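Local coordinates for protein serpin B3 (Homo sapiens, PDB 4ZK3) that belongs to the serpin family of protease inhibitors, probably blocks target proteases, and as the psoriasis-associated Pso p27 forms a compact structure that builds large aggregates, at residues 270-275 with 372-377; 7-12 with 264-269; 259-262 with 268-271; 219-224 with 230-235; 86-91 with 378-383. All blocks are in the same frame, centred on the assembly; numbering follows the deposited sequence.

All five contacts lie on or beside the strands that serpin nomenclature calls sheet B; contacts 1 to 4 are buried, and contact 5 is partly buried at the turn between strands 369-375 and 380-387. Contacts 2 and 3 both use helix 263-269 and are apolar: contact 2 packs it on the N-terminal helix, contact 3 on the end of the helix before it. Contact 1 takes over where that helix stops, tying the first residue beyond it to strand 369-375 by a buried arginine. Contact 4, an antiparallel hairpin, is the largest interface and mixes backbone bonds, aromatic packing and a His-carboxylate pair; it meets contact 1 near Arg-374. Contact 5 rests helix 81-91 on the turn into strand 380-387, whose Ile-381 reaches contact 2.

Contact 1. Residues 270-275 with 372-377; sequences TSLQNM and FIRQNK
Arg-374 leaves its strand with CG trans to the backbone N (chi1 -176°), and a bend at chi3 (69°) turns the guanidinium toward Thr-270, the residue at which helix 263-269 gives way to loop. There NH1 of Arg-374 donates to the backbone O of Thr-270 at 2.9 Å; the oxygen lies at the guanidinium edge, in its plane, but the bond is bent to 146° at the hydrogen. A water completes a second link: it accepts from NH1 of Arg-374 at 2.6 Å and donates to OG1 of Thr-270 at 2.8 Å. That hydroxyl also bonds to Leu-266 O in the last turn of the helix, and it stands at the edge of the Phe-372 ring, 4.2 Å from CZ. On its other side Arg-374 grips Asn-376 OD1 side-on, through NE at 3.0 Å and NH2 at 3.2 Å. Lys-239 O and Ser-242 OG position the Asn-376 amide through ND2, and the amide in turn helps to orient the guanidinium. The buried cation thus rests mainly on neutral oxygens, with a long, weak ion pair to Glu-233; lying by the C-terminal end of a helix, its charge is probably favoured there.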
# COMPACT_ATOMS: atom_id res chain seq x y z
N THR A 270 3.98 9.48 15.80
CA THR A 270 5.06 8.88 15.03
C THR A 270 5.90 9.95 14.37
O THR A 270 6.70 9.63 13.51
CB THR A 270 4.57 7.90 13.95
OG1 THR A 270 3.95 8.64 12.89
CG2 THR A 270 3.62 6.86 14.54
N SER A 271 5.76 11.20 14.78
CA SER A 271 6.67 12.18 14.23
C SER A 271 7.95 12.20 15.08
O SER A 271 7.90 12.01 16.30
CB SER A 271 6.05 13.58 14.21
OG SER A 271 5.82 13.94 15.55
N LEU A 272 9.07 12.48 14.42
CA LEU A 272 10.36 12.79 15.07
C LEU A 272 10.22 13.80 16.21
O LEU A 272 10.68 13.56 17.32
CB LEU A 272 11.33 13.35 14.01
CG LEU A 272 12.32 12.35 13.40
CD1 LEU A 272 11.78 10.93 13.40
CD2 LEU A 272 12.79 12.77 12.00
N GLN A 273 9.58 14.92 15.92
CA GLN A 273 9.21 15.89 16.92
C GLN A 273 8.81 15.26 18.27
O GLN A 273 9.17 15.77 19.32
CB GLN A 273 8.06 16.69 16.31
CG GLN A 273 7.32 17.67 17.20
CD GLN A 273 8.24 18.71 17.77
OE1 GLN A 273 8.32 18.85 18.99
NE2 GLN A 273 8.94 19.45 16.91
N ASN A 274 8.08 14.15 18.27
CA ASN A 274 7.54 13.57 19.51
C ASN A 274 8.10 12.21 19.90
O ASN A 274 7.48 11.48 20.65
CB ASN A 274 6.03 13.43 19.39
CG ASN A 274 5.38 14.75 19.11
OD1 ASN A 274 5.95 15.79 19.44
ND2 ASN A 274 4.17 14.72 18.53
N MET A 275 9.26 11.92 19.39
CA MET A 275 10.02 10.77 19.81
C MET A 275 11.42 11.23 20.23
O MET A 275 11.82 12.37 19.99
CB MET A 275 10.09 9.80 18.64
CG MET A 275 8.76 9.51 17.98
SD MET A 275 8.86 8.29 16.64
CE MET A 275 10.19 8.90 15.64
N PHE A 372 4.63 0.05 9.37
CA PHE A 372 4.51 0.69 8.07
C PHE A 372 5.82 1.23 7.60
O PHE A 372 6.75 1.41 8.40
CB PHE A 372 3.41 1.75 8.05
CG PHE A 372 3.64 2.93 8.94
CD1 PHE A 372 4.34 4.03 8.48
CD2 PHE A 372 3.10 2.96 10.23
CE1 PHE A 372 4.50 5.14 9.30
CE2 PHE A 372 3.27 4.05 11.07
CZ PHE A 372 3.95 5.17 10.60
N ILE A 373 5.90 1.41 6.27
CA ILE A 373 7.07 1.94 5.62
C ILE A 373 6.71 3.32 5.10
O ILE A 373 5.79 3.48 4.30
CB ILE A 373 7.59 1.02 4.52
CG1 ILE A 373 8.08 -0.32 5.11
CG2 ILE A 373 8.73 1.70 3.73
CD1 ILE A 373 8.26 -1.41 4.08
N ARG A 374 7.49 4.30 5.52
CA ARG A 374 7.27 5.70 5.26
C ARG A 374 8.43 6.31 4.48
O ARG A 374 9.59 6.09 4.82
CB ARG A 374 7.16 6.42 6.59
CG ARG A 374 6.83 7.92 6.49
CD ARG A 374 6.70 8.52 7.91
NE ARG A 374 8.01 8.58 8.59
CZ ARG A 374 8.20 8.69 9.92
NH1 ARG A 374 7.17 8.80 10.78
NH2 ARG A 374 9.44 8.74 10.40
N GLN A 375 8.09 7.15 3.50
CA GLN A 375 9.08 8.03 2.82
C GLN A 375 9.19 9.31 3.66
O GLN A 375 8.21 10.04 3.88
CB GLN A 375 8.76 8.20 1.36
CG GLN A 375 8.90 9.59 0.78
CD GLN A 375 10.08 9.78 -0.06
OE1 GLN A 375 10.34 9.02 -0.99
NE2 GLN A 375 10.81 10.83 0.21
N ASN A 376 10.37 9.55 4.22
CA ASN A 376 10.42 10.57 5.31
C ASN A 376 10.24 12.07 4.86
O ASN A 376 9.53 12.81 5.50
CB ASN A 376 11.72 10.40 6.11
CG ASN A 376 11.76 9.10 6.90
OD1 ASN A 376 10.77 8.63 7.45
ND2 ASN A 376 12.90 8.56 7.01
N LYS A 377 10.82 12.44 3.74
CA LYS A 377 10.74 13.84 3.25
C LYS A 377 9.33 14.24 2.87
O LYS A 377 8.90 15.35 3.15
CB LYS A 377 11.67 14.03 2.05
CG LYS A 377 13.07 14.42 2.52
CD LYS A 377 14.26 13.64 1.93
CE LYS A 377 15.13 13.08 3.06
NZ LYS A 377 16.51 12.87 2.57
O HOH W 1 4.61 8.94 10.22

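Contact 2. Residues 7-12 with 264-269; sequences ANTKFM and EKLMEW
Helices 4-19 and 263-269, helices A and H of the serpin fold, meet here through Thr-9 and Met-12 on one side and Leu-266 and Met-267 on the other. The two short segments pass at 118° between their N-to-C directions, with their axes 10.8 Å apart, a spacing bridged by side chains rather than by close backbone approach. Met-267 spans most of it. Its CG stands trans to the carbonyl carbon (chi1 -66°) and the chain then runs extended, so that the CE methyl arrives tip to tip with Thr-9, 3.8 Å from CB and 3.9 Å from CG2 of that threonine. Thr-9 turns its methyl into the interface, 4.3 Å from CD2 of Leu-266, whereas its hydroxyl is bonded back to Ser-5 O within its own helix. One turn later Met-12 bends at its last torsion and brings CE to 4.0 Å from Leu-266 CD2, the two side chains lying roughly at right angles. The closest approaches across the gap are all carbon to carbon. Strand 380-387 supplies a third partner: its Ile-381 touches Thr-9, Met-12 and Leu-266 together, while Tyr-384 of the same strand and Pro-31 of helix 31-42 adjoin Met-12, and Phe-13, next along helix 4-19, also touches Leu-266.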
# COMPACT_ATOMS: atom_id res chain seq x y z
N ALA A 7 -4.52 13.23 3.25
CA ALA A 7 -5.61 12.58 2.55
C ALA A 7 -5.28 11.07 2.37
O ALA A 7 -6.06 10.23 2.76
CB ALA A 7 -5.84 13.25 1.21
N ASN A 8 -4.09 10.78 1.83
CA ASN A 8 -3.64 9.40 1.55
C ASN A 8 -3.63 8.52 2.82
O ASN A 8 -4.08 7.36 2.79
CB ASN A 8 -2.27 9.45 0.85
CG ASN A 8 -2.30 10.28 -0.50
OD1 ASN A 8 -3.36 10.43 -1.16
ND2 ASN A 8 -1.14 10.80 -0.90
N THR A 9 -3.14 9.09 3.92
CA THR A 9 -3.14 8.43 5.22
C THR A 9 -4.55 8.18 5.76
O THR A 9 -4.82 7.13 6.35
CB THR A 9 -2.28 9.20 6.23
OG1 THR A 9 -0.92 9.24 5.77
CG2 THR A 9 -2.27 8.49 7.60
N LYS A 10 -5.47 9.09 5.52
CA LYS A 10 -6.87 8.85 5.94
C LYS A 10 -7.54 7.73 5.19
O LYS A 10 -8.21 6.85 5.77
CB LYS A 10 -7.70 10.14 5.77
CG LYS A 10 -7.25 11.29 6.69
CD LYS A 10 -8.02 12.57 6.37
CE LYS A 10 -7.61 13.71 7.28
NZ LYS A 10 -8.06 13.45 8.68
N PHE A 11 -7.35 7.73 3.88
CA PHE A 11 -7.81 6.63 3.03
C PHE A 11 -7.21 5.32 3.47
O PHE A 11 -7.94 4.31 3.58
CB PHE A 11 -7.45 6.95 1.56
CG PHE A 11 -7.82 5.89 0.60
CD1 PHE A 11 -9.10 5.42 0.52
CD2 PHE A 11 -6.86 5.40 -0.32
CE1 PHE A 11 -9.46 4.46 -0.42
CE2 PHE A 11 -7.20 4.42 -1.23
CZ PHE A 11 -8.51 3.93 -1.29
N MET A 12 -5.92 5.33 3.80
CA MET A 12 -5.24 4.15 4.38
C MET A 12 -5.97 3.60 5.63
O MET A 12 -6.23 2.40 5.72
CB MET A 12 -3.76 4.47 4.72
CG MET A 12 -2.93 3.32 5.38
SD MET A 12 -1.38 3.98 5.98
CE MET A 12 -1.94 4.47 7.62
N GLU A 264 -4.89 11.32 12.38
CA GLU A 264 -4.48 12.44 13.22
C GLU A 264 -3.56 11.96 14.35
O GLU A 264 -2.49 12.48 14.52
CB GLU A 264 -5.77 13.10 13.74
CG GLU A 264 -5.67 14.34 14.59
CD GLU A 264 -7.08 14.81 14.95
OE1 GLU A 264 -7.79 13.99 15.54
OE2 GLU A 264 -7.50 15.94 14.57
N LYS A 265 -3.95 10.89 15.04
CA LYS A 265 -3.15 10.31 16.12
C LYS A 265 -1.82 9.72 15.63
O LYS A 265 -0.76 9.92 16.26
CB LYS A 265 -3.92 9.18 16.83
CG LYS A 265 -5.23 9.59 17.53
CD LYS A 265 -4.95 10.04 18.95
CE LYS A 265 -5.81 11.25 19.35
NZ LYS A 265 -5.39 11.86 20.64
N LEU A 266 -1.85 8.99 14.51
CA LEU A 266 -0.61 8.48 13.91
C LEU A 266 0.39 9.58 13.66
O LEU A 266 1.60 9.46 13.94
CB LEU A 266 -0.90 7.81 12.57
CG LEU A 266 0.24 6.99 11.94
CD1 LEU A 266 0.69 5.91 12.91
CD2 LEU A 266 -0.14 6.29 10.64
N MET A 267 -0.10 10.68 13.10
CA MET A 267 0.76 11.79 12.75
C MET A 267 1.39 12.39 13.97
O MET A 267 2.56 12.75 13.95
CB MET A 267 0.03 12.83 11.91
CG MET A 267 -0.36 12.25 10.54
SD MET A 267 -1.19 13.39 9.43
CE MET A 267 -2.20 12.29 8.41
N GLU A 268 0.66 12.42 15.06
CA GLU A 268 1.20 12.98 16.29
C GLU A 268 2.28 12.07 16.87
O GLU A 268 3.43 12.47 17.05
CB GLU A 268 0.07 13.16 17.28
CG GLU A 268 0.34 14.22 18.33
CD GLU A 268 -0.59 14.09 19.51
OE1 GLU A 268 -1.81 13.92 19.27
OE2 GLU A 268 -0.09 14.15 20.66
N TRP A 269 1.89 10.82 17.10
CA TRP A 269 2.68 9.85 17.83
C TRP A 269 3.97 9.43 17.14
O TRP A 269 4.94 9.01 17.81
CB TRP A 269 1.84 8.59 18.08
CG TRP A 269 0.63 8.83 18.96
CD1 TRP A 269 0.43 9.88 19.81
CD2 TRP A 269 -0.51 7.98 19.11
NE1 TRP A 269 -0.77 9.75 20.45
CE2 TRP A 269 -1.36 8.59 20.05
CE3 TRP A 269 -0.89 6.77 18.53
CZ2 TRP A 269 -2.57 8.02 20.44
CZ3 TRP A 269 -2.11 6.21 18.91
CH2 TRP A 269 -2.93 6.83 19.86

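Contact 3. Residues 259-262 with 268-271; sequences EKLT and EWTS
Lys-260, the last residue of helix 254-260, and Leu-261 just after it lie against Trp-269, the last residue of helix 263-269; in serpins these consecutive short helices, G and H, lie beside sheet B. Lys-260 starts toward the tryptophan at CB, but its chain then leads away to the exposed side. Its backbone O is the part that comes near, 4.3 Å from CH2 at the far rim of the indole, a plain van der Waals approach. Leu-261 is the first residue to abandon helical geometry, and although its CB does not aim at the partner, its CD2 branch does reach it, lying 3.9 Å from CZ3 and 4.0 Å from CE3 of Trp-269. The methyl comes to the six-membered ring at a slant. Thr-262 then serves as N-cap, its OG1 capping Lys-265 N at the start of helix 263-269. Trp-269 is brought back over its own helix by a chi1 of -63°, CG beside the backbone N, and Lys-265 O sits above one ring face, displaced toward the rim. Val-227, from the hairpin loop, touches both Lys-260 and Trp-269, and Leu-224 packs near CE3, joining the helix pair to the strands. Glu-268 O accepts from Asn-274 ND2 and from a second donor as well: beyond the tryptophan, Ser-271 OG donates to Glu-268 O at 3.2 Å.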
# COMPACT_ATOMS: atom_id res chain seq x y z
N GLU A 259 -8.48 0.58 17.48
CA GLU A 259 -9.65 1.46 17.61
C GLU A 259 -9.23 2.91 17.72
O GLU A 259 -9.85 3.80 17.15
CB GLU A 259 -10.49 1.04 18.82
CG GLU A 259 -11.25 -0.28 18.63
CD GLU A 259 -11.72 -0.92 19.94
OE1 GLU A 259 -11.46 -0.36 21.05
OE2 GLU A 259 -12.34 -2.01 19.88
N LYS A 260 -8.17 3.16 18.44
CA LYS A 260 -7.74 4.51 18.72
C LYS A 260 -6.81 5.15 17.66
O LYS A 260 -6.64 6.37 17.64
CB LYS A 260 -7.02 4.50 20.06
CG LYS A 260 -7.69 3.64 21.12
CD LYS A 260 -8.10 4.43 22.34
CE LYS A 260 -9.32 5.30 22.05
NZ LYS A 260 -9.71 6.07 23.25
N LEU A 261 -6.18 4.36 16.82
CA LEU A 261 -5.18 4.88 15.88
C LEU A 261 -5.92 5.41 14.66
O LEU A 261 -6.36 4.63 13.81
CB LEU A 261 -4.22 3.77 15.47
CG LEU A 261 -2.73 4.04 15.31
CD1 LEU A 261 -2.23 3.15 14.16
CD2 LEU A 261 -2.33 5.49 15.08
N THR A 262 -6.11 6.72 14.64
CA THR A 262 -6.61 7.48 13.49
C THR A 262 -5.43 8.15 12.77
O THR A 262 -4.30 8.15 13.30
CB THR A 262 -7.47 8.64 14.01
OG1 THR A 262 -6.62 9.49 14.79
CG2 THR A 262 -8.60 8.13 14.87
N GLU A 268 0.66 12.42 15.06
CA GLU A 268 1.20 12.98 16.29
C GLU A 268 2.28 12.07 16.87
O GLU A 268 3.43 12.47 17.05
CB GLU A 268 0.07 13.16 17.28
CG GLU A 268 0.34 14.22 18.33
CD GLU A 268 -0.59 14.09 19.51
OE1 GLU A 268 -1.81 13.92 19.27
OE2 GLU A 268 -0.09 14.15 20.66
N TRP A 269 1.89 10.82 17.10
CA TRP A 269 2.68 9.85 17.83
C TRP A 269 3.97 9.43 17.14
O TRP A 269 4.94 9.01 17.81
CB TRP A 269 1.84 8.59 18.08
CG TRP A 269 0.63 8.83 18.96
CD1 TRP A 269 0.43 9.88 19.81
CD2 TRP A 269 -0.51 7.98 19.11
NE1 TRP A 269 -0.77 9.75 20.45
CE2 TRP A 269 -1.36 8.59 20.05
CE3 TRP A 269 -0.89 6.77 18.53
CZ2 TRP A 269 -2.57 8.02 20.44
CZ3 TRP A 269 -2.11 6.21 18.91
CH2 TRP A 269 -2.93 6.83 19.86
N THR A 270 3.98 9.48 15.80
CA THR A 270 5.06 8.88 15.03
C THR A 270 5.90 9.95 14.37
O THR A 270 6.70 9.63 13.51
CB THR A 270 4.57 7.90 13.95
OG1 THR A 270 3.95 8.64 12.89
CG2 THR A 270 3.62 6.86 14.54
N SER A 271 5.76 11.20 14.78
CA SER A 271 6.67 12.18 14.23
C SER A 271 7.95 12.20 15.08
O SER A 271 7.90 12.01 16.30
CB SER A 271 6.05 13.58 14.21
OG SER A 271 5.82 13.94 15.55

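Contact 4. Residues 219-224 with 230-235; sequences FHFASL and KVLEIP
Two rings of strand 206-224, those of His-220 and Phe-221, meet strand 229-235 by their edges. The His-220 imidazole presents ND1 to OE1 of Glu-233 at 2.9 Å, the oxygen lying in the ring plane and the bond making 157° at the hydrogen; ring and carboxylate are turned 38° from one another. Phe-221 has Lys-230 CD at its edge, 4.0 Å from CZ, and Leu-232 CD1 at the edge by CD2. Phe-219 is met mostly obliquely, by Glu-233 O, Ile-234 CG2 and Leu-232 CD1, the last 3.6 Å from its CB, with Pro-235 CD at its edge. These residues belong to an antiparallel hairpin of serpin sheet B. Ala-222 and Val-231 form a hydrogen-bonded pair, with Val-231 N to Ala-222 O at 2.9 Å and Ala-222 N to Val-231 O at 3.1 Å; Phe-221 and Leu-232 are the adjoining non-hydrogen-bonded pair. Glu-233 N donates almost straight to His-220 O. A water at the Phe-219 edge accepts from His-220 N and donates to both O and OE1 of Glu-233, so OE1 is held twice. The other carboxylate oxygen, OE2, bonds to Ser-242 OG, and Lys-230 NZ is carried past the phenyl ring to Glu-362 O.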
# COMPACT_ATOMS: atom_id res chain seq x y z
N PHE A 219 17.57 4.40 18.85
CA PHE A 219 16.56 4.61 17.82
C PHE A 219 15.68 5.71 18.35
O PHE A 219 15.59 5.84 19.56
CB PHE A 219 15.66 3.38 17.73
CG PHE A 219 16.27 2.17 17.08
CD1 PHE A 219 16.64 2.19 15.74
CD2 PHE A 219 16.38 0.97 17.79
CE1 PHE A 219 17.15 1.05 15.15
CE2 PHE A 219 16.88 -0.16 17.20
CZ PHE A 219 17.26 -0.13 15.88
N HIS A 220 14.98 6.43 17.48
CA HIS A 220 13.87 7.28 17.94
C HIS A 220 12.74 6.39 18.47
O HIS A 220 12.27 5.44 17.81
CB HIS A 220 13.32 8.22 16.83
CG HIS A 220 14.30 9.27 16.41
ND1 HIS A 220 14.89 9.28 15.17
CD2 HIS A 220 14.82 10.32 17.09
CE1 HIS A 220 15.75 10.28 15.10
NE2 HIS A 220 15.73 10.92 16.25
N PHE A 221 12.32 6.74 19.68
CA PHE A 221 11.45 5.95 20.48
C PHE A 221 10.39 6.84 21.19
O PHE A 221 10.62 8.01 21.46
CB PHE A 221 12.29 5.14 21.49
CG PHE A 221 11.46 4.42 22.51
CD1 PHE A 221 10.99 5.09 23.65
CD2 PHE A 221 11.12 3.09 22.34
CE1 PHE A 221 10.18 4.47 24.57
CE2 PHE A 221 10.31 2.46 23.26
CZ PHE A 221 9.84 3.14 24.39
N ALA A 222 9.25 6.26 21.47
CA ALA A 222 8.25 6.91 22.28
C ALA A 222 7.37 5.88 22.97
O ALA A 222 7.01 4.83 22.39
CB ALA A 222 7.41 7.84 21.45
N SER A 223 7.05 6.17 24.22
CA SER A 223 6.08 5.42 24.95
C SER A 223 4.76 6.13 24.89
O SER A 223 4.67 7.27 25.28
CB SER A 223 6.49 5.31 26.40
OG SER A 223 5.32 4.97 27.12
N LEU A 224 3.71 5.47 24.43
CA LEU A 224 2.38 6.06 24.32
C LEU A 224 1.55 5.51 25.46
O LEU A 224 0.67 4.65 25.29
CB LEU A 224 1.77 5.71 22.99
CG LEU A 224 2.66 5.81 21.75
CD1 LEU A 224 1.84 5.26 20.60
CD2 LEU A 224 3.15 7.23 21.46
N LYS A 230 3.98 1.14 22.59
CA LYS A 230 5.21 1.81 22.26
C LYS A 230 5.36 1.97 20.75
O LYS A 230 4.71 1.24 19.94
CB LYS A 230 6.38 1.04 22.80
CG LYS A 230 6.42 0.97 24.32
CD LYS A 230 7.48 -0.04 24.73
CE LYS A 230 7.58 -0.20 26.24
NZ LYS A 230 8.58 -1.26 26.58
N VAL A 231 6.17 2.95 20.38
CA VAL A 231 6.49 3.29 18.97
C VAL A 231 7.97 3.33 18.71
O VAL A 231 8.70 3.94 19.46
CB VAL A 231 5.90 4.66 18.55
CG1 VAL A 231 6.10 4.90 17.07
CG2 VAL A 231 4.43 4.65 18.77
N LEU A 232 8.41 2.70 17.62
CA LEU A 232 9.79 2.73 17.23
C LEU A 232 9.98 3.08 15.75
O LEU A 232 9.25 2.57 14.90
CB LEU A 232 10.45 1.38 17.52
CG LEU A 232 11.96 1.31 17.50
CD1 LEU A 232 12.52 1.98 18.74
CD2 LEU A 232 12.41 -0.12 17.54
N GLU A 233 10.99 3.90 15.45
CA GLU A 233 11.41 4.16 14.07
C GLU A 233 12.70 3.39 13.81
O GLU A 233 13.68 3.54 14.52
CB GLU A 233 11.61 5.66 13.77
CG GLU A 233 12.13 5.95 12.38
CD GLU A 233 12.94 7.20 12.25
OE1 GLU A 233 13.64 7.60 13.21
OE2 GLU A 233 12.93 7.75 11.13
N ILE A 234 12.69 2.60 12.75
CA ILE A 234 13.84 1.82 12.34
C ILE A 234 14.23 2.35 10.97
O ILE A 234 13.59 2.02 9.99
CB ILE A 234 13.54 0.30 12.25
CG1 ILE A 234 12.80 -0.20 13.49
CG2 ILE A 234 14.83 -0.48 12.06
CD1 ILE A 234 12.33 -1.64 13.48
N PRO A 235 15.29 3.21 10.89
CA PRO A 235 15.58 3.79 9.58
C PRO A 235 16.19 2.82 8.58
O PRO A 235 16.97 1.94 8.94
CB PRO A 235 16.59 4.88 9.89
CG PRO A 235 16.43 5.19 11.35
CD PRO A 235 16.06 3.87 11.98
O HOH W 2 15.22 5.73 14.78

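Contact 5. Residues 86-91 with 378-383; sequences QKLLTE and TNSILF
Leu-88 brings the end of its side chain from helix 81-91, helix D in serpin terms, to Thr-378 and Ser-380. CB and CG serve as the stem; a chi1 of -91°, off the staggered values, places CG, and chi2 near 180° then directs the two methyls. CD2 does all the touching within this contact: it lies 3.8 Å from CB and 3.9 Å from CG2 of Thr-378, and 3.6 Å from OG of Ser-380. CD1 turns instead to helix 4-19, where it packs on Asn-8. One turn further on, Glu-91 bends at chi2 and slides past Thr-378 in the opposite direction, its CG 4.0 Å from the threonine CG2. That methyl is therefore shared by the leucine and the aliphatic part of the glutamate. The receiving residues sit where strand 369-375 turns back into strand 380-387: Asn-379 and Ser-380 both face Gln-375 in a G1 beta bulge. Thr-378 and Ser-380 also touch Phe-92, just beyond the helix. Across the contact the chemistry is mostly van der Waals, methyls laid on methyl and hydroxyl, which suggests that helix and turn are held by fit and partial burial of Leu-88 rather than by directed polar bonds across it.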
# COMPACT_ATOMS: atom_id res chain seq x y z
N GLN A 86 1.42 14.12 -9.01
CA GLN A 86 2.51 13.98 -9.94
C GLN A 86 3.86 14.27 -9.29
O GLN A 86 4.86 13.56 -9.56
CB GLN A 86 2.29 14.90 -11.12
CG GLN A 86 3.43 14.99 -12.09
CD GLN A 86 3.31 16.26 -12.94
OE1 GLN A 86 2.20 16.80 -13.19
NE2 GLN A 86 4.46 16.76 -13.36
N LYS A 87 3.91 15.28 -8.43
CA LYS A 87 5.14 15.61 -7.69
C LYS A 87 5.53 14.44 -6.77
O LYS A 87 6.69 14.04 -6.73
CB LYS A 87 4.95 16.87 -6.84
CG LYS A 87 5.12 18.18 -7.60
CD LYS A 87 5.45 19.33 -6.63
CE LYS A 87 6.21 20.49 -7.29
NZ LYS A 87 5.36 21.66 -7.66
N LEU A 88 4.56 13.89 -6.05
CA LEU A 88 4.81 12.69 -5.27
C LEU A 88 5.39 11.54 -6.09
O LEU A 88 6.41 10.96 -5.69
CB LEU A 88 3.55 12.16 -4.60
CG LEU A 88 3.20 12.65 -3.20
CD1 LEU A 88 2.02 11.83 -2.71
CD2 LEU A 88 4.39 12.58 -2.24
N LEU A 89 4.75 11.18 -7.20
CA LEU A 89 5.25 10.06 -8.02
C LEU A 89 6.76 10.20 -8.33
O LEU A 89 7.51 9.22 -8.23
CB LEU A 89 4.41 9.87 -9.31
CG LEU A 89 2.96 9.39 -9.09
CD1 LEU A 89 2.24 9.33 -10.41
CD2 LEU A 89 2.91 8.00 -8.46
N THR A 90 7.18 11.43 -8.67
CA THR A 90 8.58 11.76 -8.98
C THR A 90 9.51 11.35 -7.83
O THR A 90 10.56 10.77 -8.05
CB THR A 90 8.79 13.28 -9.20
OG1 THR A 90 7.70 13.82 -9.93
CG2 THR A 90 10.07 13.56 -9.98
N GLU A 91 9.09 11.68 -6.61
CA GLU A 91 9.88 11.41 -5.39
C GLU A 91 10.02 9.93 -5.09
O GLU A 91 10.99 9.46 -4.55
CB GLU A 91 9.20 12.06 -4.21
CG GLU A 91 9.02 13.56 -4.34
CD GLU A 91 10.20 14.32 -3.80
OE1 GLU A 91 9.96 15.38 -3.19
OE2 GLU A 91 11.35 13.83 -3.97
N THR A 378 8.60 13.33 2.22
CA THR A 378 7.22 13.59 1.83
C THR A 378 6.26 13.20 2.86
O THR A 378 5.07 13.43 2.69
CB THR A 378 6.86 12.84 0.57
OG1 THR A 378 6.91 11.42 0.81
CG2 THR A 378 7.84 13.20 -0.54
N ASN A 379 6.73 12.53 3.90
CA ASN A 379 5.83 11.98 4.91
C ASN A 379 4.68 11.01 4.42
O ASN A 379 3.51 11.03 4.91
CB ASN A 379 5.27 13.14 5.71
CG ASN A 379 4.97 12.74 7.13
OD1 ASN A 379 5.77 12.11 7.82
ND2 ASN A 379 3.80 13.12 7.58
N SER A 380 5.00 10.20 3.45
CA SER A 380 4.02 9.35 2.79
C SER A 380 4.14 7.92 3.27
O SER A 380 5.25 7.36 3.31
CB SER A 380 4.24 9.39 1.29
OG SER A 380 4.06 10.72 0.88
N ILE A 381 3.01 7.30 3.59
CA ILE A 381 3.03 5.90 4.00
C ILE A 381 2.80 5.07 2.76
O ILE A 381 1.71 5.11 2.15
CB ILE A 381 2.03 5.65 5.12
CG1 ILE A 381 2.39 6.58 6.33
CG2 ILE A 381 2.10 4.18 5.55
CD1 ILE A 381 1.43 6.40 7.50
N LEU A 382 3.86 4.39 2.35
CA LEU A 382 3.84 3.59 1.11
C LEU A 382 3.20 2.21 1.31
O LEU A 382 2.59 1.67 0.35
CB LEU A 382 5.27 3.42 0.61
CG LEU A 382 6.04 4.73 0.32
CD1 LEU A 382 7.48 4.48 -0.02
CD2 LEU A 382 5.41 5.64 -0.68
N PHE A 383 3.41 1.64 2.50
CA PHE A 383 2.95 0.30 2.81
C PHE A 383 2.57 0.29 4.28
O PHE A 383 3.22 0.97 5.11
CB PHE A 383 4.05 -0.79 2.65
CG PHE A 383 4.68 -0.89 1.25
CD1 PHE A 383 4.14 -1.71 0.26
CD2 PHE A 383 5.86 -0.17 0.97
CE1 PHE A 383 4.77 -1.82 -0.99
CE2 PHE A 383 6.46 -0.22 -0.29
CZ PHE A 383 5.92 -1.05 -1.27